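Local structure of post-proline cleaving enzyme (Rickettsia typhi, 4HVT) at residues L36-E41 against I659-L664; E29-E34 against D645-Q650; D251-S256 against S403-E408; I78-V83 against V134-Q139. The protein probably acts as a serine oligopeptidase that cuts peptides on the carboxyl side of proline residues. All blocks are in the same frame, centred on the assembly; numbering follows the deposited sequence.

Contact 1 of 4, residues L36-E41 against I659-L664; sequences LEWAKE and IFEYVL
The indole of W38, reaching out of helix 34-51, lies against E661 and Y662 of helix 655-664 in a small helix-to-helix contact, mostly apolar. As in other prolyl oligopeptidases, the N-terminal helix packs on the hydrolase domain although the whole propeller separates the two in sequence. W38 does nearly all the reaching on its side: with CG anti to the backbone N (chi1 178°), the indole is carried across the gap between two backbones whose nearest CA atoms, W38 and Y662, are 9.8 Å apart. The benzo end of the ring does the touching. W38 CH2 sits 3.5 Å from E661 CG, which comes in obliquely, and the plane of the E661 carboxylate is turned 62° from that of the indole. One atom round the ring, W38 CZ2 lies 3.9 Å from Y662 CD2, near the plane of the phenol ring and at its edge, while Y662 CB stands 4.0 Å from the same CZ2. The long directions of the two aromatic side chains are roughly perpendicular. F26 adds an edge-to-face ring contact to W38, and Y662 also touches E23 of helix 21-24. The E661 chain, bent at chi2 (60°), turns its carboxylate away from the indole, where OE2 forms a salt bridge with R42 and OE1 a hydrogen bond with T672 OG1. The glutamate is thus used twice, its methylene as a greasy surface for the tryptophan and its buried acid as a charge partner; the arginine would probably favour the ionised form.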
loop_
_atom_site.group_PDB
_atom_site.type_symbol
_atom_site.label_atom_id
_atom_site.label_comp_id
_atom_site.label_asym_id
_atom_site.label_seq_id
_atom_site.Cartn_x
_atom_site.Cartn_y
_atom_site.Cartn_z
ATOM N N LEU A 36 8.326 -26.452 -3.184
ATOM C CA LEU A 36 8.356 -25.833 -4.532
ATOM C C LEU A 36 7.811 -26.735 -5.634
ATOM O O LEU A 36 7.068 -26.279 -6.512
ATOM C CB LEU A 36 9.764 -25.374 -4.911
ATOM C CG LEU A 36 10.369 -24.353 -3.959
ATOM C CD1 LEU A 36 11.841 -24.145 -4.293
ATOM C CD2 LEU A 36 9.593 -23.042 -3.998
ATOM N N GLU A 37 8.161 -28.014 -5.579
ATOM C CA GLU A 37 7.651 -28.983 -6.521
ATOM C C GLU A 37 6.123 -29.166 -6.378
ATOM O O GLU A 37 5.404 -29.128 -7.365
ATOM C CB GLU A 37 8.366 -30.327 -6.372
ATOM N N TRP A 38 5.665 -29.318 -5.137
ATOM C CA TRP A 38 4.256 -29.475 -4.805
ATOM C C TRP A 38 3.508 -28.270 -5.373
ATOM O O TRP A 38 2.526 -28.418 -6.080
ATOM C CB TRP A 38 4.098 -29.588 -3.264
ATOM C CG TRP A 38 2.657 -29.708 -2.773
ATOM C CD1 TRP A 38 1.986 -30.836 -2.551
ATOM C CD2 TRP A 38 1.777 -28.637 -2.405
ATOM N NE1 TRP A 38 0.721 -30.580 -2.082
ATOM C CE2 TRP A 38 0.559 -29.222 -2.003
ATOM C CE3 TRP A 38 1.898 -27.248 -2.389
ATOM C CZ2 TRP A 38 -0.537 -28.471 -1.582
ATOM C CZ3 TRP A 38 0.819 -26.507 -1.973
ATOM C CH2 TRP A 38 -0.395 -27.118 -1.583
ATOM N N ALA A 39 4.015 -27.081 -5.053
ATOM C CA ALA A 39 3.404 -25.854 -5.502
ATOM C C ALA A 39 3.396 -25.691 -7.023
ATOM O O ALA A 39 2.372 -25.276 -7.556
ATOM C CB ALA A 39 4.072 -24.654 -4.823
ATOM N N LYS A 40 4.530 -25.955 -7.694
ATOM C CA LYS A 40 4.641 -25.918 -9.190
ATOM C C LYS A 40 3.621 -26.785 -9.885
ATOM O O LYS A 40 2.992 -26.362 -10.868
ATOM C CB LYS A 40 6.053 -26.329 -9.637
ATOM N N GLU A 41 3.434 -27.986 -9.350
ATOM C CA GLU A 41 2.475 -28.945 -9.922
ATOM C C GLU A 41 1.044 -28.461 -9.808
ATOM O O GLU A 41 0.284 -28.550 -10.762
ATOM C CB GLU A 41 2.608 -30.335 -9.284
ATOM C CG GLU A 41 3.460 -31.261 -10.128
ATOM C CD GLU A 41 4.746 -30.567 -10.561
ATOM O OE1 GLU A 41 4.843 -30.203 -11.766
ATOM O OE2 GLU A 41 5.631 -30.345 -9.697
ATOM N N ILE A 659 -0.915 -23.899 3.028
ATOM C CA ILE A 659 -1.737 -24.726 3.974
ATOM C C ILE A 659 -3.260 -24.751 3.726
ATOM O O ILE A 659 -3.950 -25.822 3.877
ATOM C CB ILE A 659 -1.382 -24.419 5.470
ATOM C CG1 ILE A 659 -1.960 -25.483 6.393
ATOM C CG2 ILE A 659 -1.854 -23.039 5.996
ATOM C CD1 ILE A 659 -1.357 -26.840 6.187
ATOM N N PHE A 660 -3.799 -23.582 3.311
ATOM C CA PHE A 660 -5.193 -23.507 2.994
ATOM C C PHE A 660 -5.484 -24.440 1.792
ATOM O O PHE A 660 -6.430 -25.135 1.820
ATOM C CB PHE A 660 -5.547 -22.099 2.676
ATOM C CG PHE A 660 -7.013 -21.799 2.662
ATOM C CD1 PHE A 660 -7.853 -22.266 3.652
ATOM C CD2 PHE A 660 -7.505 -20.885 1.728
ATOM C CE1 PHE A 660 -9.180 -21.960 3.647
ATOM C CE2 PHE A 660 -8.823 -20.554 1.736
ATOM C CZ PHE A 660 -9.663 -21.083 2.726
ATOM N N GLU A 661 -4.667 -24.336 0.735
ATOM C CA GLU A 661 -4.787 -25.245 -0.440
ATOM C C GLU A 661 -4.656 -26.711 0.004
ATOM O O GLU A 661 -5.414 -27.584 -0.411
ATOM C CB GLU A 661 -3.700 -24.931 -1.449
ATOM C CG GLU A 661 -3.492 -25.877 -2.620
ATOM C CD GLU A 661 -4.717 -26.026 -3.527
ATOM O OE1 GLU A 661 -5.802 -25.408 -3.322
ATOM O OE2 GLU A 661 -4.618 -26.861 -4.462
ATOM N N TYR A 662 -3.654 -26.981 0.826
ATOM C CA TYR A 662 -3.398 -28.368 1.225
ATOM C C TYR A 662 -4.593 -28.973 1.946
ATOM O O TYR A 662 -4.994 -30.112 1.637
ATOM C CB TYR A 662 -2.132 -28.458 2.068
ATOM C CG TYR A 662 -1.758 -29.906 2.427
ATOM C CD1 TYR A 662 -2.309 -30.531 3.516
ATOM C CD2 TYR A 662 -0.816 -30.566 1.684
ATOM C CE1 TYR A 662 -1.950 -31.838 3.840
ATOM C CE2 TYR A 662 -0.459 -31.854 1.963
ATOM C CZ TYR A 662 -1.017 -32.479 3.042
ATOM O OH TYR A 662 -0.616 -33.746 3.289
ATOM N N VAL A 663 -5.173 -28.227 2.883
ATOM C CA VAL A 663 -6.325 -28.719 3.626
ATOM C C VAL A 663 -7.591 -28.756 2.770
ATOM O O VAL A 663 -8.322 -29.748 2.789
ATOM C CB VAL A 663 -6.562 -27.940 4.937
ATOM C CG1 VAL A 663 -7.694 -28.596 5.731
ATOM C CG2 VAL A 663 -5.287 -27.944 5.743
ATOM N N LEU A 664 -7.850 -27.696 1.991
ATOM C CA LEU A 664 -9.073 -27.644 1.209
ATOM C C LEU A 664 -9.046 -28.672 0.102
ATOM O O LEU A 664 -10.089 -29.272 -0.238
ATOM C CB LEU A 664 -9.277 -26.242 0.612
ATOM C CG LEU A 664 -10.212 -25.310 1.361
ATOM C CD1 LEU A 664 -10.261 -23.984 0.594
ATOM C CD2 LEU A 664 -11.617 -25.876 1.438
#

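Contact 2 of 4, residues E29-E34 against D645-Q650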
loop_
_atom_site.group_PDB
_atom_site.type_symbol
_atom_site.label_atom_id
_atom_site.label_comp_id
_atom_site.label_asym_id
_atom_site.label_seq_id
_atom_site.Cartn_x
_atom_site.Cartn_y
_atom_site.Cartn_z
ATOM N N GLU A 29 8.747 -24.228 4.589
ATOM C CA GLU A 29 9.991 -23.818 4.029
ATOM C C GLU A 29 9.667 -23.163 2.698
ATOM O O GLU A 29 9.162 -23.856 1.789
ATOM C CB GLU A 29 10.854 -25.063 3.821
ATOM C CG GLU A 29 12.292 -24.782 3.503
ATOM C CD GLU A 29 13.175 -26.024 3.426
ATOM O OE1 GLU A 29 12.825 -27.169 3.880
ATOM O OE2 GLU A 29 14.269 -25.835 2.881
ATOM N N ALA A 30 9.906 -21.844 2.615
ATOM C CA ALA A 30 9.520 -21.023 1.433
ATOM C C ALA A 30 10.172 -21.548 0.157
ATOM O O ALA A 30 9.526 -21.632 -0.878
ATOM C CB ALA A 30 9.891 -19.571 1.621
ATOM N N GLU A 31 11.458 -21.931 0.278
ATOM C CA GLU A 31 12.229 -22.400 -0.856
ATOM C C GLU A 31 12.614 -23.886 -0.695
ATOM O O GLU A 31 12.028 -24.637 0.086
ATOM C CB GLU A 31 13.445 -21.473 -1.070
ATOM C CG GLU A 31 13.098 -19.998 -1.188
ATOM C CD GLU A 31 14.254 -19.110 -1.644
ATOM O OE1 GLU A 31 14.704 -18.254 -0.859
ATOM O OE2 GLU A 31 14.735 -19.249 -2.780
ATOM N N GLY A 32 13.538 -24.335 -1.525
ATOM C CA GLY A 32 14.120 -25.651 -1.366
ATOM C C GLY A 32 13.639 -26.774 -2.264
ATOM O O GLY A 32 14.041 -26.866 -3.423
ATOM N N VAL A 33 12.802 -27.663 -1.738
ATOM C CA VAL A 33 12.558 -28.924 -2.425
ATOM C C VAL A 33 11.093 -29.308 -2.601
ATOM O O VAL A 33 10.507 -29.093 -3.690
ATOM C CB VAL A 33 13.322 -30.079 -1.717
ATOM N N GLU A 34 10.528 -29.914 -1.560
ATOM C CA GLU A 34 9.247 -30.587 -1.667
ATOM C C GLU A 34 8.122 -29.581 -1.810
ATOM O O GLU A 34 7.204 -29.780 -2.600
ATOM C CB GLU A 34 8.996 -31.490 -0.469
ATOM N N ASP A 645 -0.219 -17.251 -3.741
ATOM C CA ASP A 645 0.863 -16.861 -2.855
ATOM C C ASP A 645 2.204 -16.763 -3.608
ATOM O O ASP A 645 2.238 -16.986 -4.832
ATOM C CB ASP A 645 0.872 -17.807 -1.647
ATOM C CG ASP A 645 1.366 -19.201 -1.964
ATOM O OD1 ASP A 645 2.360 -19.352 -2.688
ATOM O OD2 ASP A 645 0.795 -20.144 -1.405
ATOM N N SER A 646 3.307 -16.417 -2.931
ATOM C CA SER A 646 4.604 -16.295 -3.631
ATOM C C SER A 646 5.744 -16.795 -2.757
ATOM O O SER A 646 5.766 -16.543 -1.557
ATOM C CB SER A 646 4.875 -14.864 -4.117
ATOM O OG SER A 646 6.206 -14.718 -4.675
ATOM N N VAL A 647 6.667 -17.489 -3.409
ATOM C CA VAL A 647 7.882 -17.994 -2.827
ATOM C C VAL A 647 8.639 -16.838 -2.109
ATOM O O VAL A 647 9.199 -17.048 -1.051
ATOM C CB VAL A 647 8.762 -18.671 -3.931
ATOM C CG1 VAL A 647 10.139 -19.040 -3.369
ATOM C CG2 VAL A 647 8.077 -19.932 -4.474
ATOM N N LEU A 648 8.641 -15.654 -2.696
ATOM C CA LEU A 648 9.419 -14.537 -2.196
ATOM C C LEU A 648 8.548 -13.542 -1.443
ATOM O O LEU A 648 8.915 -12.374 -1.295
ATOM C CB LEU A 648 10.179 -13.891 -3.351
ATOM C CG LEU A 648 11.330 -14.763 -3.893
ATOM C CD1 LEU A 648 12.005 -14.048 -5.054
ATOM C CD2 LEU A 648 12.324 -15.097 -2.806
ATOM N N ASP A 649 7.357 -13.984 -1.030
ATOM C CA ASP A 649 6.528 -13.160 -0.148
ATOM C C ASP A 649 7.164 -13.223 1.234
ATOM O O ASP A 649 6.982 -14.173 1.972
ATOM C CB ASP A 649 5.064 -13.636 -0.144
ATOM C CG ASP A 649 4.126 -12.703 0.661
ATOM O OD1 ASP A 649 4.522 -12.091 1.707
ATOM O OD2 ASP A 649 2.942 -12.625 0.234
ATOM N N GLN A 650 7.932 -12.197 1.539
ATOM C CA GLN A 650 8.543 -12.042 2.837
ATOM C C GLN A 650 7.669 -11.310 3.871
ATOM O O GLN A 650 8.104 -11.132 5.038
ATOM C CB GLN A 650 9.863 -11.274 2.673
ATOM C CG GLN A 650 10.785 -12.000 1.693
ATOM C CD GLN A 650 12.118 -11.294 1.522
ATOM O OE1 GLN A 650 12.147 -10.089 1.375
ATOM N NE2 GLN A 650 13.242 -12.069 1.584
#
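V647 is the residue of the 645-650 segment that meets A30 and E31 most closely, at the point where strand 640-646 gives way to a turn. Upstream, D645, last but one in the strand, pairs through its backbone with L675 and S677 of strand 672-677. S646 begins a type I turn, in which D649 N bonds to S646 O at 3.1 Å; S646 OG also makes an ST turn, accepting from L648 N (3.3 Å, 153°), and is further engaged by S677 O and G681 N. At the corner, V647 CG1, anti to the backbone N (chi1 172°), stands 3.6 Å from A30 O and 3.8 Å from E31 CG, the E31 and V647 side chains crossing at about a right angle. On the backbone side, A30 CB rests 3.7 Å from V647 O. L648 adds a looser touch, its CD2 4.4 Å from E31 OE1. D649 then turns its carboxylate away from the N-terminal loop: OD2 bonds to H682 ND1 and OD1 receives V652 N, an arrangement consistent with the aspartate of a Ser-His-Asp triad completed by S566. Q650 reaches the propeller side instead, where its OE1 accepts from E155 N. The loop 29-34 bridges helix 21-24 and helix 34-51, with V33 at the N-cap of the latter; R658 of helix 655-664 donates to both E29 O and A30 O, and L36, in the first turn of helix 34-51, packs against A30 and V647, so that this loop lies over the end of strand 640-646 between the two helices.

Contact 3 of 4, residues D251-S256 against S403-E408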
loop_
_atom_site.group_PDB
_atom_site.type_symbol
_atom_site.label_atom_id
_atom_site.label_comp_id
_atom_site.label_asym_id
_atom_site.label_seq_id
_atom_site.Cartn_x
_atom_site.Cartn_y
_atom_site.Cartn_z
ATOM N N ASP A 251 14.579 19.681 2.922
ATOM C CA ASP A 251 15.983 20.004 2.768
ATOM C C ASP A 251 16.163 21.521 2.553
ATOM O O ASP A 251 17.194 22.060 2.845
ATOM C CB ASP A 251 16.610 19.299 1.583
ATOM C CG ASP A 251 16.959 17.845 1.853
ATOM O OD1 ASP A 251 17.507 17.569 2.930
ATOM O OD2 ASP A 251 16.745 16.991 0.974
ATOM N N THR A 252 15.151 22.199 1.980
ATOM C CA THR A 252 15.331 23.630 1.741
ATOM C C THR A 252 15.329 24.439 3.033
ATOM O O THR A 252 15.738 25.621 3.027
ATOM C CB THR A 252 14.248 24.265 0.826
ATOM O OG1 THR A 252 12.964 24.110 1.445
ATOM C CG2 THR A 252 14.227 23.611 -0.534
ATOM N N ILE A 253 14.856 23.844 4.112
ATOM C CA ILE A 253 14.847 24.451 5.429
ATOM C C ILE A 253 15.978 23.873 6.280
ATOM O O ILE A 253 16.687 24.636 6.945
ATOM C CB ILE A 253 13.487 24.191 6.074
ATOM C CG1 ILE A 253 12.345 24.564 5.085
ATOM C CG2 ILE A 253 13.362 24.918 7.394
ATOM C CD1 ILE A 253 12.200 26.039 4.781
ATOM N N SER A 254 16.075 22.540 6.317
ATOM C CA SER A 254 17.195 21.882 6.994
ATOM C C SER A 254 17.522 20.581 6.303
ATOM O O SER A 254 16.645 19.751 6.084
ATOM C CB SER A 254 16.893 21.557 8.443
ATOM O OG SER A 254 17.983 20.849 9.073
ATOM N N SER A 255 18.808 20.372 6.055
ATOM C CA SER A 255 19.286 19.071 5.568
ATOM C C SER A 255 19.944 18.242 6.696
ATOM O O SER A 255 20.374 17.110 6.492
ATOM C CB SER A 255 20.209 19.301 4.351
ATOM O OG SER A 255 21.313 20.168 4.663
ATOM N N SER A 256 20.000 18.785 7.887
ATOM C CA SER A 256 20.720 18.199 8.958
ATOM C C SER A 256 19.843 17.669 10.104
ATOM O O SER A 256 20.364 17.151 11.114
ATOM C CB SER A 256 21.671 19.242 9.519
ATOM O OG SER A 256 21.037 20.461 9.927
ATOM N N SER A 403 4.265 16.556 -4.737
ATOM C CA SER A 403 4.792 17.921 -4.569
ATOM C C SER A 403 5.958 17.883 -3.615
ATOM O O SER A 403 6.147 16.886 -2.891
ATOM C CB SER A 403 3.746 18.900 -4.043
ATOM O OG SER A 403 3.440 18.642 -2.663
ATOM N N TYR A 404 6.701 18.970 -3.648
ATOM C CA TYR A 404 7.847 19.196 -2.722
ATOM C C TYR A 404 7.882 20.644 -2.316
ATOM O O TYR A 404 7.559 21.554 -3.087
ATOM C CB TYR A 404 9.180 18.938 -3.406
ATOM C CG TYR A 404 9.413 17.598 -4.018
ATOM C CD1 TYR A 404 9.904 16.561 -3.292
ATOM C CD2 TYR A 404 9.224 17.429 -5.372
ATOM C CE1 TYR A 404 10.174 15.329 -3.877
ATOM C CE2 TYR A 404 9.472 16.214 -5.973
ATOM C CZ TYR A 404 9.947 15.181 -5.234
ATOM O OH TYR A 404 10.204 13.961 -5.830
ATOM N N GLU A 405 8.285 20.899 -1.089
ATOM C CA GLU A 405 8.408 22.287 -0.648
ATOM C C GLU A 405 9.442 23.029 -1.505
ATOM O O GLU A 405 9.408 24.243 -1.560
ATOM C CB GLU A 405 8.785 22.339 0.856
ATOM C CG GLU A 405 8.675 23.713 1.467
ATOM C CD GLU A 405 8.733 23.733 2.989
ATOM O OE1 GLU A 405 8.691 22.648 3.623
ATOM O OE2 GLU A 405 8.865 24.867 3.504
ATOM N N GLU A 406 10.368 22.329 -2.135
ATOM C CA GLU A 406 11.363 22.995 -2.984
ATOM C C GLU A 406 10.693 23.607 -4.242
ATOM O O GLU A 406 11.200 24.563 -4.809
ATOM C CB GLU A 406 12.476 22.069 -3.414
ATOM C CG GLU A 406 13.537 22.856 -4.181
ATOM C CD GLU A 406 14.854 22.165 -4.327
ATOM O OE1 GLU A 406 15.094 21.171 -3.618
ATOM O OE2 GLU A 406 15.637 22.647 -5.169
ATOM N N GLU A 407 9.568 23.059 -4.663
ATOM C CA GLU A 407 8.930 23.399 -5.929
ATOM C C GLU A 407 7.651 24.232 -5.706
ATOM O O GLU A 407 6.789 23.893 -4.876
ATOM C CB GLU A 407 8.565 22.094 -6.680
ATOM C CG GLU A 407 9.760 21.271 -7.113
ATOM C CD GLU A 407 10.565 21.904 -8.236
ATOM O OE1 GLU A 407 10.039 22.762 -8.992
ATOM O OE2 GLU A 407 11.739 21.530 -8.363
ATOM N N GLU A 408 7.489 25.305 -6.486
ATOM C CA GLU A 408 6.224 26.048 -6.532
ATOM C C GLU A 408 5.069 25.265 -7.199
ATOM O O GLU A 408 3.959 25.421 -6.783
ATOM C CB GLU A 408 6.405 27.365 -7.306
ATOM C CG GLU A 408 7.279 28.309 -6.488
ATOM C CD GLU A 408 7.684 29.569 -7.193
ATOM O OE1 GLU A 408 7.806 29.549 -8.437
ATOM O OE2 GLU A 408 7.902 30.579 -6.477
#
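T252, E405 and E406 account for most of the surface buried here, with I253 as a lesser partner. Their loops join the first and second strands of two four-stranded sheets (242-285 and 398-436), the fourth and seventh along the chain, so non-adjacent blades meet on the propeller face away from the hydrolase domain. The T252 methyl makes the closest approach: CG2 lies 3.7 Å from E406 CB and 3.8 Å from E406 CG, the two side chains running obliquely past each other. With chi1 at 61°, T252 OG1 sits between the backbone N and the carbonyl carbon, which leaves the methyl to face E406 while the hydroxyl bonds to S250 OG. E406 runs on as an extended chain, and its OE2 has K80 as a long, weak ion partner. E405, also extended, sends its carboxylate past T252 to I253, whose chain meets it at about a right angle: E405 OE2 is 3.8 Å from I253 CD1 and equally far from I253 CG1. That same oxygen accepts a hydrogen bond from K299 N. The turn that presents both glutamates is type I, Y404 to E407, with E407 N bonded to Y404 O at 3.0 Å. T252 thus packs its methyl on the methylenes of E406, while I253 lies against a carboxylate oxygen of E405, whose buried charge is probably eased by the backbone amide of K299.

Contact 4 of 4, residues I78-V83 against V134-Q139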
loop_
_atom_site.group_PDB
_atom_site.type_symbol
_atom_site.label_atom_id
_atom_site.label_comp_id
_atom_site.label_asym_id
_atom_site.label_seq_id
_atom_site.Cartn_x
_atom_site.Cartn_y
_atom_site.Cartn_z
ATOM N N ILE A 78 7.107 16.578 -10.604
ATOM C CA ILE A 78 7.924 17.654 -11.098
ATOM C C ILE A 78 9.116 17.931 -10.170
ATOM O O ILE A 78 8.941 18.168 -8.961
ATOM C CB ILE A 78 7.126 18.954 -11.185
ATOM C CG1 ILE A 78 6.008 18.784 -12.272
ATOM C CG2 ILE A 78 8.044 20.147 -11.475
ATOM C CD1 ILE A 78 4.965 19.893 -12.367
ATOM N N ARG A 79 10.296 17.916 -10.766
ATOM C CA ARG A 79 11.515 18.444 -10.170
ATOM C C ARG A 79 12.328 19.245 -11.182
ATOM O O ARG A 79 12.636 18.772 -12.285
ATOM C CB ARG A 79 12.394 17.312 -9.586
ATOM C CG ARG A 79 11.836 16.574 -8.384
ATOM C CD ARG A 79 12.919 15.772 -7.672
ATOM N NE ARG A 79 13.456 14.743 -8.551
ATOM C CZ ARG A 79 12.810 13.604 -8.830
ATOM N NH1 ARG A 79 11.616 13.343 -8.330
ATOM N NH2 ARG A 79 13.357 12.722 -9.637
ATOM N N LYS A 80 12.633 20.488 -10.811
ATOM C CA LYS A 80 13.524 21.386 -11.548
ATOM C C LYS A 80 13.241 21.403 -13.051
ATOM O O LYS A 80 14.119 21.199 -13.875
ATOM C CB LYS A 80 14.988 21.090 -11.235
ATOM C CG LYS A 80 15.309 21.232 -9.742
ATOM C CD LYS A 80 16.785 21.064 -9.462
ATOM C CE LYS A 80 17.102 21.150 -7.960
ATOM N NZ LYS A 80 16.316 20.182 -7.156
ATOM N N GLY A 81 11.963 21.604 -13.366
ATOM C CA GLY A 81 11.513 21.844 -14.760
ATOM C C GLY A 81 11.218 20.596 -15.569
ATOM O O GLY A 81 10.932 20.676 -16.775
ATOM N N TYR A 82 11.341 19.432 -14.936
ATOM C CA TYR A 82 11.073 18.143 -15.589
ATOM C C TYR A 82 10.024 17.375 -14.824
ATOM O O TYR A 82 9.949 17.455 -13.599
ATOM C CB TYR A 82 12.359 17.278 -15.620
ATOM C CG TYR A 82 13.378 17.705 -16.593
ATOM C CD1 TYR A 82 14.270 18.699 -16.273
ATOM C CD2 TYR A 82 13.474 17.119 -17.846
ATOM C CE1 TYR A 82 15.220 19.125 -17.168
ATOM C CE2 TYR A 82 14.443 17.531 -18.753
ATOM C CZ TYR A 82 15.306 18.536 -18.399
ATOM O OH TYR A 82 16.266 18.971 -19.292
ATOM N N VAL A 83 9.269 16.545 -15.538
ATOM C CA VAL A 83 8.413 15.556 -14.963
ATOM C C VAL A 83 9.076 14.222 -15.108
ATOM O O VAL A 83 9.534 13.848 -16.197
ATOM C CB VAL A 83 7.043 15.454 -15.701
ATOM C CG1 VAL A 83 6.202 14.362 -15.095
ATOM C CG2 VAL A 83 6.367 16.823 -15.642
ATOM N N VAL A 134 13.477 6.553 -5.543
ATOM C CA VAL A 134 14.738 7.302 -5.619
ATOM C C VAL A 134 14.762 8.333 -4.522
ATOM O O VAL A 134 13.709 8.748 -4.000
ATOM C CB VAL A 134 14.984 8.051 -6.967
ATOM C CG1 VAL A 134 14.883 7.160 -8.164
ATOM C CG2 VAL A 134 14.048 9.263 -7.112
ATOM N N SER A 135 15.967 8.750 -4.140
ATOM C CA SER A 135 16.151 9.881 -3.241
ATOM C C SER A 135 17.246 10.780 -3.823
ATOM O O SER A 135 18.382 10.319 -4.078
ATOM C CB SER A 135 16.605 9.431 -1.868
ATOM O OG SER A 135 16.657 10.588 -1.067
ATOM N N ASN A 136 16.901 12.051 -4.014
ATOM C CA ASN A 136 17.781 13.023 -4.619
ATOM C C ASN A 136 18.585 13.808 -3.567
ATOM O O ASN A 136 18.090 14.119 -2.486
ATOM C CB ASN A 136 16.909 13.993 -5.472
ATOM C CG ASN A 136 17.708 14.867 -6.399
ATOM O OD1 ASN A 136 17.337 16.021 -6.597
ATOM N ND2 ASN A 136 18.774 14.356 -7.001
ATOM N N CYS A 137 19.848 14.084 -3.868
ATOM C CA CYS A 137 20.740 14.780 -2.943
ATOM C C CYS A 137 20.509 16.294 -3.040
ATOM O O CYS A 137 20.645 16.857 -4.108
ATOM C CB CYS A 137 22.192 14.483 -3.302
ATOM S SG CYS A 137 23.363 15.285 -2.196
ATOM N N PHE A 138 20.277 16.962 -1.927
ATOM C CA PHE A 138 19.985 18.403 -1.996
ATOM C C PHE A 138 21.239 19.206 -2.319
ATOM O O PHE A 138 21.161 20.195 -3.030
ATOM C CB PHE A 138 19.336 18.888 -0.683
ATOM C CG PHE A 138 19.040 20.372 -0.664
ATOM C CD1 PHE A 138 17.976 20.869 -1.345
ATOM C CD2 PHE A 138 19.871 21.251 0.059
ATOM C CE1 PHE A 138 17.706 22.221 -1.339
ATOM C CE2 PHE A 138 19.596 22.615 0.064
ATOM C CZ PHE A 138 18.507 23.077 -0.615
ATOM N N GLN A 139 22.370 18.774 -1.799
ATOM C CA GLN A 139 23.629 19.500 -1.920
ATOM C C GLN A 139 24.220 19.320 -3.339
ATOM O O GLN A 139 24.887 20.201 -3.853
ATOM C CB GLN A 139 24.608 19.031 -0.857
ATOM C CG GLN A 139 24.186 19.294 0.605
ATOM C CD GLN A 139 23.027 18.446 1.188
ATOM O OE1 GLN A 139 22.315 18.982 2.040
ATOM N NE2 GLN A 139 22.855 17.133 0.810
HETATM O O HOH W 1 16.345 17.736 -8.093
#
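K80 NZ and N136 OD1 share a single bridging water, while R79 beside them brings its guanidinium obliquely to one methyl of V134, CG2. K80 NZ and N136 OD1 are 4.3 Å apart; the water accepts from K80 NZ at 2.6 Å and donates to N136 OD1 at 2.5 Å, both short bonds. The lysine is stretched out as far as CE, and only its last torsion bends (chi4 55°), swinging the ammonium toward the asparagine. The N136 amide is held at its other end too, ND2 donating to P141 O, which fixes which atom faces the water. R79 NH2 lies 4.3 Å from V134 CG2, a loose touch. The guanidinium is gripped from elsewhere: NH1 donates to Y404 OH, NE makes a weak bond to Y144 OH, and the group lies in cation-pi contact with Y84. Backbone bonds R79 N to Y82 O (2.9 Å) and Y82 N to R79 O (3.0 Å) close the hairpin that carries both basic residues. Its type I' turn puts K80 and G81 at the corners with positive phi, and the amide of K80 is taken up by E407 OE2. This is the tight two-residue hairpin between the first strands of one four-stranded antiparallel sheet, set beside the end of the first strand of the next sheet, as neighbouring blades lie in the seven-bladed beta-propeller of prolyl oligopeptidases.

From the N terminus, the chain passes through 29-34 and 36-41 before entering the propeller. Contact 4 closes there first, joining the first two sheets, and contact 3 opens and closes later in series with it, linking the loop after strand 242-247 to the one after strand 398-402. Both are nested in the long excursions closed by contacts 2 and 1, which cross because 645-650 and 659-664 return in the same order as their N-terminal partners. Contacts 1 and 2 touch and tie the N-terminal region to the hydrolase domain; contacts 3 and 4 also touch, their centres about 11 Å apart, whereas the centres of contacts 1 and 3 lie about 50 Å apart.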